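Unknown protein (Galdieria sulphuraria, PDB 2NYI) is of unknown function but carries tandem ACT domains, and so may bind a small regulatory ligand such as an amino acid, as many relatives do. Local coordinates at residues V107-A112 with S160-E165; Q153-A158 with I170-V175; E127-P132 with L138-S143. All coordinates share one frame; numbering follows the deposited sequence.

Interaction 1 of 3, residues V107-A112 with S160-E165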
ATOM      1  N   VAL A 107     -10.023 -10.842  11.220  1.00 27.94           N
ATOM      2  CA  VAL A 107      -8.665 -10.477  10.823  1.00 26.00           C
ATOM      3  C   VAL A 107      -7.618 -11.214  11.669  1.00 25.65           C
ATOM      4  O   VAL A 107      -6.706 -11.831  11.118  1.00 26.53           O
ATOM      5  CB  VAL A 107      -8.457  -8.941  10.862  1.00 27.06           C
ATOM      6  CG1 VAL A 107      -7.066  -8.587  10.400  1.00 27.37           C
ATOM      7  CG2 VAL A 107      -9.506  -8.235   9.974  1.00 23.34           C
ATOM      8  N   GLU A 108      -7.752 -11.163  13.002  1.00 24.94           N
ATOM      9  CA  GLU A 108      -6.822 -11.901  13.876  1.00 24.16           C
ATOM     10  C   GLU A 108      -6.830 -13.387  13.547  1.00 24.98           C
ATOM     11  O   GLU A 108      -5.769 -14.024  13.494  1.00 24.37           O
ATOM     12  CB  GLU A 108      -7.139 -11.668  15.367  1.00 23.87           C
ATOM     13  CG  GLU A 108      -6.052 -12.184  16.338  1.00 21.46           C
ATOM     14  CD  GLU A 108      -6.107 -13.691  16.593  1.00 29.12           C
ATOM     15  OE1 GLU A 108      -7.185 -14.318  16.429  1.00 25.66           O
ATOM     16  OE2 GLU A 108      -5.060 -14.249  16.963  1.00 22.81           O
ATOM     17  N   ALA A 109      -8.021 -13.948  13.334  1.00 25.31           N
ATOM     18  CA  ALA A 109      -8.134 -15.389  13.064  1.00 26.07           C
ATOM     19  C   ALA A 109      -7.447 -15.821  11.760  1.00 26.14           C
ATOM     20  O   ALA A 109      -6.751 -16.833  11.743  1.00 25.31           O
ATOM     21  CB  ALA A 109      -9.598 -15.833  13.070  1.00 24.92           C
ATOM     22  N   VAL A 110      -7.653 -15.056  10.681  1.00 25.91           N
ATOM     23  CA  VAL A 110      -7.066 -15.388   9.378  1.00 25.69           C
ATOM     24  C   VAL A 110      -5.560 -15.234   9.453  1.00 25.53           C
ATOM     25  O   VAL A 110      -4.817 -16.146   9.082  1.00 24.91           O
ATOM     26  CB  VAL A 110      -7.631 -14.516   8.225  1.00 24.90           C
ATOM     27  CG1 VAL A 110      -6.879 -14.779   6.917  1.00 24.13           C
ATOM     28  CG2 VAL A 110      -9.138 -14.773   8.050  1.00 27.87           C
ATOM     29  N   THR A 111      -5.108 -14.079   9.940  1.00 23.98           N
ATOM     30  CA  THR A 111      -3.671 -13.815  10.040  1.00 23.69           C
ATOM     31  C   THR A 111      -2.945 -14.738  11.041  1.00 23.44           C
ATOM     32  O   THR A 111      -1.773 -15.021  10.885  1.00 22.13           O
ATOM     33  CB  THR A 111      -3.379 -12.325  10.324  1.00 24.94           C
ATOM     34  OG1 THR A 111      -3.956 -11.943  11.574  1.00 23.74           O
ATOM     35  CG2 THR A 111      -3.966 -11.439   9.212  1.00 19.74           C
ATOM     36  N   ALA A 112      -3.645 -15.233  12.062  1.00 24.44           N
ATOM     37  CA  ALA A 112      -3.034 -16.221  12.976  1.00 24.96           C
ATOM     38  C   ALA A 112      -2.644 -17.502  12.243  1.00 25.56           C
ATOM     39  O   ALA A 112      -1.559 -18.053  12.461  1.00 24.22           O
ATOM     40  CB  ALA A 112      -3.990 -16.540  14.152  1.00 26.15           C
ATOM     41  N   SER A 160     -10.275 -23.427   6.687  1.00 28.79           N
ATOM     42  CA  SER A 160     -11.625 -23.997   6.761  1.00 29.69           C
ATOM     43  C   SER A 160     -12.209 -23.924   8.182  1.00 28.96           C
ATOM     44  O   SER A 160     -13.405 -23.667   8.342  1.00 29.64           O
ATOM     45  CB  SER A 160     -11.635 -25.434   6.228  1.00 29.86           C
ATOM     46  OG  SER A 160     -11.190 -26.341   7.223  1.00 38.45           O
ATOM     47  N   ARG A 161     -11.372 -24.117   9.205  1.00 28.28           N
ATOM     48  CA  ARG A 161     -11.779 -23.897  10.600  1.00 30.48           C
ATOM     49  C   ARG A 161     -12.243 -22.459  10.816  1.00 29.34           C
ATOM     50  O   ARG A 161     -13.259 -22.207  11.480  1.00 28.40           O
ATOM     51  CB  ARG A 161     -10.641 -24.194  11.577  1.00 30.50           C
ATOM     52  CG  ARG A 161     -10.239 -25.648  11.681  1.00 35.86           C
ATOM     53  CD  ARG A 161      -9.148 -25.831  12.738  1.00 34.31           C
ATOM     54  NE  ARG A 161      -9.658 -25.777  14.116  1.00 53.39           N
ATOM     55  CZ  ARG A 161     -10.062 -26.838  14.819  1.00 57.26           C
ATOM     56  NH1 ARG A 161     -10.023 -28.059  14.291  1.00 56.21           N
ATOM     57  NH2 ARG A 161     -10.507 -26.675  16.061  1.00 56.11           N
ATOM     58  N   VAL A 162     -11.483 -21.513  10.265  1.00 28.55           N
ATOM     59  CA  VAL A 162     -11.847 -20.097  10.342  1.00 27.85           C
ATOM     60  C   VAL A 162     -13.207 -19.863   9.688  1.00 27.00           C
ATOM     61  O   VAL A 162     -14.055 -19.176  10.251  1.00 27.16           O
ATOM     62  CB  VAL A 162     -10.776 -19.179   9.680  1.00 28.17           C
ATOM     63  CG1 VAL A 162     -11.217 -17.710   9.744  1.00 27.68           C
ATOM     64  CG2 VAL A 162      -9.428 -19.358  10.361  1.00 26.19           C
ATOM     65  N   GLU A 163     -13.405 -20.443   8.504  1.00 27.45           N
ATOM     66  CA  GLU A 163     -14.680 -20.359   7.795  1.00 28.16           C
ATOM     67  C   GLU A 163     -15.840 -20.775   8.699  1.00 29.46           C
ATOM     68  O   GLU A 163     -16.869 -20.095   8.757  1.00 29.71           O
ATOM     69  CB  GLU A 163     -14.673 -21.267   6.572  1.00 29.25           C
ATOM     70  CG  GLU A 163     -13.962 -20.703   5.352  1.00 24.83           C
ATOM     71  CD  GLU A 163     -14.147 -21.572   4.136  1.00 34.25           C
ATOM     72  OE1 GLU A 163     -14.250 -22.810   4.287  1.00 41.95           O
ATOM     73  OE2 GLU A 163     -14.201 -21.026   3.020  1.00 32.36           O
ATOM     74  N   GLU A 164     -15.650 -21.898   9.394  1.00 30.48           N
ATOM     75  CA  GLU A 164     -16.678 -22.476  10.260  1.00 30.96           C
ATOM     76  C   GLU A 164     -16.916 -21.636  11.498  1.00 31.35           C
ATOM     77  O   GLU A 164     -18.069 -21.329  11.830  1.00 32.97           O
ATOM     78  CB  GLU A 164     -16.323 -23.918  10.654  1.00 31.53           C
ATOM     79  CG  GLU A 164     -16.289 -24.920   9.492  1.00 36.92           C
ATOM     80  CD  GLU A 164     -17.628 -25.072   8.777  1.00 51.37           C
ATOM     81  OE1 GLU A 164     -18.692 -24.947   9.429  1.00 54.78           O
ATOM     82  OE2 GLU A 164     -17.614 -25.326   7.553  1.00 55.62           O
ATOM     83  N   GLU A 165     -15.836 -21.254  12.176  1.00 30.73           N
ATOM     84  CA  GLU A 165     -15.940 -20.491  13.417  1.00 32.42           C
ATOM     85  C   GLU A 165     -16.499 -19.087  13.218  1.00 31.21           C
ATOM     86  O   GLU A 165     -17.241 -18.581  14.070  1.00 30.94           O
ATOM     87  CB  GLU A 165     -14.594 -20.425  14.147  1.00 32.39           C
ATOM     88  CG  GLU A 165     -14.726 -19.858  15.559  1.00 36.38           C
ATOM     89  CD  GLU A 165     -13.403 -19.652  16.264  1.00 36.17           C
ATOM     90  OE1 GLU A 165     -12.440 -20.399  15.972  1.00 53.94           O
ATOM     91  OE2 GLU A 165     -13.334 -18.749  17.128  1.00 54.42           O
TER
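A109 and V162 meet where the two helices come nearest, their CA atoms 6.6 Å apart, and V110 joins them one residue further along. No hydrogen bond links the segments; the evidence for the contact is the apolar approach of three short side chains. V162 carries the contact. Its CB leaves the helix toward the 107-112 segment, and with CG1 anti to the backbone N (chi1 178°) that methyl meets the side chains of A109 and V110. V162 CG1 lies 4.1 Å from A109 CB and 4.0 Å from V110 CG2, so a single methyl bridges two consecutive residues. V162 CG2 instead rests near the A109 backbone, 3.9 Å from A109 O. The two partners meet V162 differently: the A109 methyl points toward the other helix, whereas V110 leaves its helix alongside the interface, and the V110 and V162 side chains stand at about a right angle. The buried area is modest, about 111 Å² over both sides, as expected where only an alanine and two valines meet. T111, turned off this contact, donates through OG1 to V107 O at 2.8 Å. That carbonyl also receives T111 N, so two donors grip the same oxygen and hold the hydroxyl against its own helix; T111 OG1 also has a weak bond to S23 OG of the second subunit. E108 OE2 is bonded to H20 NE2 of the second subunit, which places another side of the same helical turn against that subunit. Helices 106-116 and 152-166 are the helix pair of a ferredoxin-like βαββαβ domain, lying on one side of its antiparallel sheet: V107 packs on F139 and V110 on M141, both of strand 137-148, while V162 reaches I170 of strand 169-174, outermost within this chain.

Interaction 2 of 3, residues Q153-A158 with I170-V175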
ATOM      1  N   GLN A 153      -2.197 -27.584   1.445  1.00 26.31           N
ATOM      2  CA  GLN A 153      -3.362 -28.305   1.967  1.00 26.71           C
ATOM      3  C   GLN A 153      -3.597 -28.024   3.450  1.00 26.19           C
ATOM      4  O   GLN A 153      -4.739 -27.775   3.862  1.00 27.99           O
ATOM      5  CB  GLN A 153      -3.312 -29.813   1.657  1.00 27.54           C
ATOM      6  CG  GLN A 153      -4.610 -30.558   2.031  1.00 32.98           C
ATOM      7  CD  GLN A 153      -5.877 -29.842   1.541  1.00 45.85           C
ATOM      8  OE1 GLN A 153      -6.068 -29.634   0.336  1.00 47.19           O
ATOM      9  NE2 GLN A 153      -6.747 -29.461   2.484  1.00 38.74           N
ATOM     10  N   GLU A 154      -2.536 -28.007   4.253  1.00 25.12           N
ATOM     11  CA  GLU A 154      -2.736 -27.719   5.680  1.00 26.36           C
ATOM     12  C   GLU A 154      -3.151 -26.276   5.971  1.00 26.29           C
ATOM     13  O   GLU A 154      -3.867 -26.019   6.949  1.00 26.12           O
ATOM     14  CB  GLU A 154      -1.535 -28.125   6.525  1.00 26.61           C
ATOM     15  CG  GLU A 154      -0.338 -27.236   6.447  1.00 28.95           C
ATOM     16  CD  GLU A 154       0.867 -27.920   7.059  1.00 39.10           C
ATOM     17  OE1 GLU A 154       1.209 -29.026   6.587  1.00 38.92           O
ATOM     18  OE2 GLU A 154       1.446 -27.366   8.015  1.00 41.82           O
ATOM     19  N   VAL A 155      -2.689 -25.341   5.138  1.00 26.42           N
ATOM     20  CA  VAL A 155      -3.169 -23.948   5.196  1.00 24.89           C
ATOM     21  C   VAL A 155      -4.671 -23.904   4.915  1.00 25.04           C
ATOM     22  O   VAL A 155      -5.437 -23.306   5.704  1.00 25.61           O
ATOM     23  CB  VAL A 155      -2.398 -23.028   4.221  1.00 25.35           C
ATOM     24  CG1 VAL A 155      -3.044 -21.615   4.151  1.00 26.46           C
ATOM     25  CG2 VAL A 155      -0.922 -22.922   4.654  1.00 27.09           C
ATOM     26  N   VAL A 156      -5.079 -24.570   3.830  1.00 24.84           N
ATOM     27  CA  VAL A 156      -6.487 -24.658   3.399  1.00 25.76           C
ATOM     28  C   VAL A 156      -7.348 -25.263   4.501  1.00 25.75           C
ATOM     29  O   VAL A 156      -8.444 -24.755   4.797  1.00 25.43           O
ATOM     30  CB  VAL A 156      -6.634 -25.420   2.044  1.00 26.96           C
ATOM     31  CG1 VAL A 156      -8.076 -25.904   1.794  1.00 33.59           C
ATOM     32  CG2 VAL A 156      -6.164 -24.521   0.887  1.00 28.41           C
ATOM     33  N   THR A 157      -6.842 -26.333   5.116  1.00 27.52           N
ATOM     34  CA  THR A 157      -7.554 -27.004   6.202  1.00 27.61           C
ATOM     35  C   THR A 157      -7.721 -26.070   7.414  1.00 28.48           C
ATOM     36  O   THR A 157      -8.807 -25.998   8.010  1.00 28.50           O
ATOM     37  CB  THR A 157      -6.871 -28.344   6.585  1.00 27.81           C
ATOM     38  OG1 THR A 157      -7.012 -29.280   5.503  1.00 25.21           O
ATOM     39  CG2 THR A 157      -7.489 -28.946   7.854  1.00 33.06           C
ATOM     40  N   ALA A 158      -6.657 -25.356   7.773  1.00 28.07           N
ATOM     41  CA  ALA A 158      -6.717 -24.346   8.847  1.00 28.60           C
ATOM     42  C   ALA A 158      -7.665 -23.194   8.518  1.00 28.07           C
ATOM     43  O   ALA A 158      -8.397 -22.717   9.403  1.00 29.39           O
ATOM     44  CB  ALA A 158      -5.326 -23.825   9.179  1.00 28.62           C
ATOM     45  N   ILE A 170     -13.741 -18.359   2.330  1.00 25.38           N
ATOM     46  CA  ILE A 170     -12.314 -18.111   2.074  1.00 25.06           C
ATOM     47  C   ILE A 170     -11.854 -18.882   0.829  1.00 26.85           C
ATOM     48  O   ILE A 170     -12.140 -20.076   0.679  1.00 27.60           O
ATOM     49  CB  ILE A 170     -11.437 -18.502   3.305  1.00 24.17           C
ATOM     50  CG1 ILE A 170     -11.814 -17.660   4.544  1.00 25.00           C
ATOM     51  CG2 ILE A 170      -9.949 -18.320   3.001  1.00 24.20           C
ATOM     52  CD1 ILE A 170     -11.183 -18.130   5.855  1.00 24.05           C
ATOM     53  N   ASP A 171     -11.150 -18.197  -0.067  1.00 26.39           N
ATOM     54  CA  ASP A 171     -10.584 -18.835  -1.246  1.00 27.19           C
ATOM     55  C   ASP A 171      -9.091 -18.606  -1.206  1.00 26.69           C
ATOM     56  O   ASP A 171      -8.641 -17.526  -0.837  1.00 26.59           O
ATOM     57  CB  ASP A 171     -11.135 -18.235  -2.537  1.00 27.18           C
ATOM     58  CG  ASP A 171     -12.627 -18.470  -2.705  1.00 38.78           C
ATOM     59  OD1 ASP A 171     -13.085 -19.616  -2.484  1.00 41.57           O
ATOM     60  OD2 ASP A 171     -13.334 -17.501  -3.056  1.00 51.83           O
ATOM     61  N   LEU A 172      -8.336 -19.628  -1.573  1.00 25.67           N
ATOM     62  CA  LEU A 172      -6.882 -19.533  -1.647  1.00 26.04           C
ATOM     63  C   LEU A 172      -6.431 -20.182  -2.958  1.00 26.46           C
ATOM     64  O   LEU A 172      -6.623 -21.400  -3.168  1.00 26.90           O
ATOM     65  CB  LEU A 172      -6.238 -20.211  -0.432  1.00 26.38           C
ATOM     66  CG  LEU A 172      -4.723 -20.048  -0.288  1.00 26.76           C
ATOM     67  CD1 LEU A 172      -4.356 -18.615   0.049  1.00 25.79           C
ATOM     68  CD2 LEU A 172      -4.177 -21.031   0.777  1.00 27.87           C
ATOM     69  N   GLU A 173      -5.887 -19.363  -3.857  1.00 25.99           N
ATOM     70  CA  GLU A 173      -5.567 -19.821  -5.213  1.00 27.69           C
ATOM     71  C   GLU A 173      -4.115 -19.484  -5.546  1.00 25.82           C
ATOM     72  O   GLU A 173      -3.705 -18.326  -5.442  1.00 23.73           O
ATOM     73  CB  GLU A 173      -6.513 -19.176  -6.236  1.00 28.57           C
ATOM     74  CG  GLU A 173      -8.006 -19.481  -6.052  1.00 41.91           C
ATOM     75  CD  GLU A 173      -8.430 -20.859  -6.568  1.00 58.00           C
ATOM     76  OE1 GLU A 173      -8.177 -21.167  -7.755  1.00 63.44           O
ATOM     77  OE2 GLU A 173      -9.041 -21.625  -5.788  1.00 58.53           O
ATOM     78  N   GLU A 174      -3.344 -20.494  -5.946  1.00 25.26           N
ATOM     79  CA  GLU A 174      -1.950 -20.276  -6.318  1.00 23.13           C
ATOM     80  C   GLU A 174      -1.813 -19.337  -7.515  1.00 23.54           C
ATOM     81  O   GLU A 174      -2.589 -19.418  -8.468  1.00 24.35           O
ATOM     82  CB  GLU A 174      -1.258 -21.605  -6.595  1.00 24.00           C
ATOM     83  CG  GLU A 174       0.210 -21.440  -6.810  1.00 23.42           C
ATOM     84  CD  GLU A 174       0.894 -22.766  -7.071  1.00 28.14           C
ATOM     85  OE1 GLU A 174       0.227 -23.694  -7.572  1.00 35.76           O
ATOM     86  OE2 GLU A 174       2.095 -22.859  -6.787  1.00 27.87           O
ATOM     87  N   VAL A 175      -0.846 -18.428  -7.446  1.00 23.60           N
ATOM     88  CA  VAL A 175      -0.532 -17.547  -8.568  1.00 27.97           C
ATOM     89  C   VAL A 175       0.325 -18.343  -9.538  1.00 31.28           C
ATOM     90  O   VAL A 175       1.271 -19.006  -9.113  1.00 31.73           O
ATOM     91  CB  VAL A 175       0.267 -16.302  -8.126  1.00 27.11           C
ATOM     92  CG1 VAL A 175       0.703 -15.489  -9.339  1.00 33.53           C
ATOM     93  CG2 VAL A 175      -0.564 -15.424  -7.161  1.00 29.01           C
TER
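T157 N bonds to Q153 O at 2.8 Å, closing the helical turn that carries V155 and V156 against L172. This is a helix-on-strand contact of the ferredoxin-like (ACT) fold: helix 152-166 is followed by strand 169-174, an outermost strand of the sheet within this chain. A side-chain bond reinforces the same turn, Q153 NE2 donating to T157 OG1 at 3.0 Å with the acceptor close to the amide plane. Across the contact everything is apolar. L172 points toward the helix with CG anti to its backbone N (chi1 -173°), and its CD2 touches both valines, in directions about a right angle apart. V155, whose CB faces the strand, lies at about a right angle to the leucine; V156 approaches from a more slanting direction. F147 of strand 137-148 touches both V155 and L172, so the same hydrophobic layer continues over the sheet. Polar support comes from beside it, where L172 O is hydrogen-bonded to Y152 OH while the L172 side chain stays buried. The evidence for close fit is one methyl serving two partners: L172 CD2 sits 3.6 Å from V155 CG1 and 4.0 Å from V156 CG2.

Interaction 3 of 3, residues E127-P132 with L138-S143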
ATOM      1  N   GLU A 127     -11.826  -4.222   3.810  1.00 21.85           N
ATOM      2  CA  GLU A 127     -12.873  -3.198   3.838  1.00 24.56           C
ATOM      3  C   GLU A 127     -14.072  -3.742   4.565  1.00 22.63           C
ATOM      4  O   GLU A 127     -14.259  -4.966   4.645  1.00 21.73           O
ATOM      5  CB  GLU A 127     -13.268  -2.746   2.427  1.00 24.48           C
ATOM      6  CG  GLU A 127     -13.804  -3.818   1.530  1.00 34.12           C
ATOM      7  CD  GLU A 127     -14.279  -3.281   0.177  1.00 31.05           C
ATOM      8  OE1 GLU A 127     -14.435  -2.045   0.030  1.00 52.93           O
ATOM      9  OE2 GLU A 127     -14.481  -4.109  -0.735  1.00 39.91           O
ATOM     10  N   THR A 128     -14.874  -2.831   5.104  1.00 23.14           N
ATOM     11  CA  THR A 128     -16.183  -3.176   5.659  1.00 24.27           C
ATOM     12  C   THR A 128     -17.238  -2.307   4.986  1.00 24.98           C
ATOM     13  O   THR A 128     -17.012  -1.117   4.735  1.00 24.90           O
ATOM     14  CB  THR A 128     -16.231  -2.977   7.184  1.00 24.52           C
ATOM     15  OG1 THR A 128     -15.699  -1.686   7.509  1.00 23.82           O
ATOM     16  CG2 THR A 128     -15.412  -4.050   7.885  1.00 27.89           C
ATOM     17  N   LEU A 129     -18.380  -2.921   4.682  1.00 24.97           N
ATOM     18  CA  LEU A 129     -19.455  -2.259   3.964  1.00 26.39           C
ATOM     19  C   LEU A 129     -20.758  -2.530   4.729  1.00 26.43           C
ATOM     20  O   LEU A 129     -21.295  -3.643   4.675  1.00 25.58           O
ATOM     21  CB  LEU A 129     -19.515  -2.803   2.530  1.00 26.42           C
ATOM     22  CG  LEU A 129     -18.154  -2.817   1.821  1.00 30.35           C
ATOM     23  CD1 LEU A 129     -17.996  -3.989   0.865  1.00 39.88           C
ATOM     24  CD2 LEU A 129     -17.837  -1.473   1.140  1.00 45.75           C
ATOM     25  N   PRO A 130     -21.235  -1.539   5.492  1.00 29.72           N
ATOM     26  CA  PRO A 130     -22.508  -1.735   6.198  1.00 30.82           C
ATOM     27  C   PRO A 130     -23.633  -1.938   5.198  1.00 30.96           C
ATOM     28  O   PRO A 130     -23.653  -1.275   4.158  1.00 32.10           O
ATOM     29  CB  PRO A 130     -22.705  -0.414   6.951  1.00 32.04           C
ATOM     30  CG  PRO A 130     -21.361   0.222   7.003  1.00 33.53           C
ATOM     31  CD  PRO A 130     -20.654  -0.207   5.754  1.00 30.72           C
ATOM     32  N   ALA A 131     -24.548  -2.864   5.503  1.00 31.04           N
ATOM     33  CA  ALA A 131     -25.755  -3.090   4.702  1.00 31.88           C
ATOM     34  C   ALA A 131     -26.664  -1.849   4.732  1.00 32.80           C
ATOM     35  O   ALA A 131     -26.492  -0.988   5.601  1.00 31.44           O
ATOM     36  CB  ALA A 131     -26.507  -4.320   5.226  1.00 31.63           C
ATOM     37  N   PRO A 132     -27.621  -1.747   3.776  1.00 34.86           N
ATOM     38  CA  PRO A 132     -28.622  -0.658   3.796  1.00 36.16           C
ATOM     39  C   PRO A 132     -29.507  -0.693   5.047  1.00 37.14           C
ATOM     40  O   PRO A 132     -30.097   0.326   5.428  1.00 38.86           O
ATOM     41  CB  PRO A 132     -29.486  -0.943   2.564  1.00 35.98           C
ATOM     42  CG  PRO A 132     -28.705  -1.868   1.713  1.00 36.27           C
ATOM     43  CD  PRO A 132     -27.793  -2.634   2.607  1.00 35.65           C
ATOM     44  N   LEU A 138     -20.717  -6.099   6.005  1.00 24.63           N
ATOM     45  CA  LEU A 138     -19.960  -7.062   5.210  1.00 24.04           C
ATOM     46  C   LEU A 138     -18.475  -6.756   5.362  1.00 24.54           C
ATOM     47  O   LEU A 138     -18.079  -5.596   5.396  1.00 23.69           O
ATOM     48  CB  LEU A 138     -20.369  -7.016   3.740  1.00 24.12           C
ATOM     49  CG  LEU A 138     -19.733  -8.106   2.849  1.00 30.29           C
ATOM     50  CD1 LEU A 138     -20.272  -9.516   3.180  1.00 32.87           C
ATOM     51  CD2 LEU A 138     -19.902  -7.799   1.358  1.00 26.79           C
ATOM     52  N   PHE A 139     -17.688  -7.820   5.497  1.00 23.17           N
ATOM     53  CA  PHE A 139     -16.241  -7.734   5.589  1.00 23.30           C
ATOM     54  C   PHE A 139     -15.681  -8.373   4.332  1.00 21.96           C
ATOM     55  O   PHE A 139     -16.119  -9.454   3.944  1.00 21.09           O
ATOM     56  CB  PHE A 139     -15.747  -8.470   6.834  1.00 22.40           C
ATOM     57  CG  PHE A 139     -14.250  -8.707   6.850  1.00 22.87           C
ATOM     58  CD1 PHE A 139     -13.377  -7.708   7.289  1.00 24.99           C
ATOM     59  CD2 PHE A 139     -13.725  -9.933   6.419  1.00 27.01           C
ATOM     60  CE1 PHE A 139     -11.969  -7.924   7.300  1.00 24.54           C
ATOM     61  CE2 PHE A 139     -12.349 -10.170   6.442  1.00 26.78           C
ATOM     62  CZ  PHE A 139     -11.465  -9.158   6.880  1.00 23.78           C
ATOM     63  N   ARG A 140     -14.719  -7.704   3.689  1.00 22.29           N
ATOM     64  CA  ARG A 140     -14.007  -8.296   2.558  1.00 23.13           C
ATOM     65  C   ARG A 140     -12.514  -8.143   2.765  1.00 22.88           C
ATOM     66  O   ARG A 140     -12.064  -7.088   3.208  1.00 21.97           O
ATOM     67  CB  ARG A 140     -14.393  -7.601   1.254  1.00 25.00           C
ATOM     68  CG  ARG A 140     -15.792  -7.950   0.734  1.00 27.90           C
ATOM     69  CD  ARG A 140     -15.820  -7.793  -0.779  1.00 36.80           C
ATOM     70  NE  ARG A 140     -17.153  -7.481  -1.287  1.00 51.79           N
ATOM     71  CZ  ARG A 140     -17.488  -6.338  -1.883  1.00 55.93           C
ATOM     72  NH1 ARG A 140     -16.585  -5.377  -2.064  1.00 54.00           N
ATOM     73  NH2 ARG A 140     -18.731  -6.158  -2.303  1.00 59.62           N
HETATM   74  N   MSE A 141     -11.764  -9.198   2.461  1.00 23.81           N
HETATM   75  CA  MSE A 141     -10.307  -9.134   2.529  1.00 25.70           C
HETATM   76  C   MSE A 141      -9.714  -9.702   1.259  1.00 24.46           C
HETATM   77  O   MSE A 141     -10.136 -10.741   0.776  1.00 23.67           O
HETATM   78  CB  MSE A 141      -9.792  -9.897   3.742  1.00 24.35           C
HETATM   79  CG  MSE A 141      -8.300 -10.062   3.740  1.00 26.91           C
HETATM   80 SE   MSE A 141      -7.725 -10.950   5.358  1.00 34.01          SE
HETATM   81  CE  MSE A 141      -6.415 -11.730   4.674  1.00 28.37           C
ATOM     82  N   GLY A 142      -8.740  -9.004   0.698  1.00 23.11           N
ATOM     83  CA  GLY A 142      -8.022  -9.526  -0.458  1.00 23.56           C
ATOM     84  C   GLY A 142      -6.545  -9.423  -0.156  1.00 24.22           C
ATOM     85  O   GLY A 142      -6.066  -8.379   0.301  1.00 24.86           O
ATOM     86  N   SER A 143      -5.802 -10.486  -0.431  1.00 22.62           N
ATOM     87  CA  SER A 143      -4.424 -10.522   0.011  1.00 21.92           C
ATOM     88  C   SER A 143      -3.587 -11.371  -0.961  1.00 23.38           C
ATOM     89  O   SER A 143      -4.114 -12.277  -1.624  1.00 25.37           O
ATOM     90  CB  SER A 143      -4.381 -11.133   1.417  1.00 23.36           C
ATOM     91  OG  SER A 143      -3.138 -10.902   2.067  1.00 34.40           O
TER
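E127 and R140 form a hydrogen-bonded antiparallel pair, as do L129 and L138, and the non-hydrogen-bonded pair T128 and F139 lies between them on strands whose axes run at 158° to each other. E127 N to R140 O and R140 N to E127 O are both 2.9 Å, and L129 N reaches L138 O at 2.8 Å. At the intervening pair, T128 CA also stands 3.1 Å from L138 O, a CA-H...O contact.

The side chains of E127, L129, L138 and R140 share one face of the sheet. E127 puts CG between its backbone N and carbonyl carbon (chi1 60°) and then extends, which lays it beside R140 with both chains pointing the same way. E127 OE2 meets R140 NH1 at 2.8 Å at the guanidinium edge, a salt bridge whose hydrogen bond is bent and weak, the carboxylate and guanidinium planes being turned 63° apart. L129 CD1 sits over one guanidinium face, 3.5 Å from R140 NH1, its side chain at about a right angle to R140, so the cation is approached at its edge by charge and on a face by a methyl. Replacing E127 by an alanine would probably leave R140 NH1 without its close carboxylate partner, the pairing of R140 NE with E99 OE2 being long and weak, and the guanidinium freer to swing off L129.

On the other face T128 CG2 touches the F139 ring at its edge, 4.2 Å from F139 CD1, while T128 OG1 is bonded to E34 O of the second subunit. F139 itself packs on I106 and V107 of helix 106-116. The antiparallel register of two strands consecutive in the chain, 120-130 and 137-148, makes this the β2-β3 hairpin of the ferredoxin-like βαββαβ fold that ACT domains adopt.

How the interactions relate
All three contacts lie in the second βαββαβ unit, after the N-terminal four-stranded sheet. Interaction 1 opens first, at residues 107-112. Before its partner arrives, interaction 3 opens and closes, pairing 127-132 with 138-143 across a short hairpin loop, so it lies wholly within the span of interaction 1. Interaction 2 opens at 153-158; then 160-165 closes interaction 1, and only afterwards does 170-175 close interaction 2, so these two cross. They share helix 152-166, and E163 OE2 probably bonds to I170 N between them. Interaction 1 joins the two helices, interaction 2 ties one to a strand outermost within this chain, and interaction 3 includes the outermost strand at the sheet's other end, about 20 Å from interaction 2 between centres.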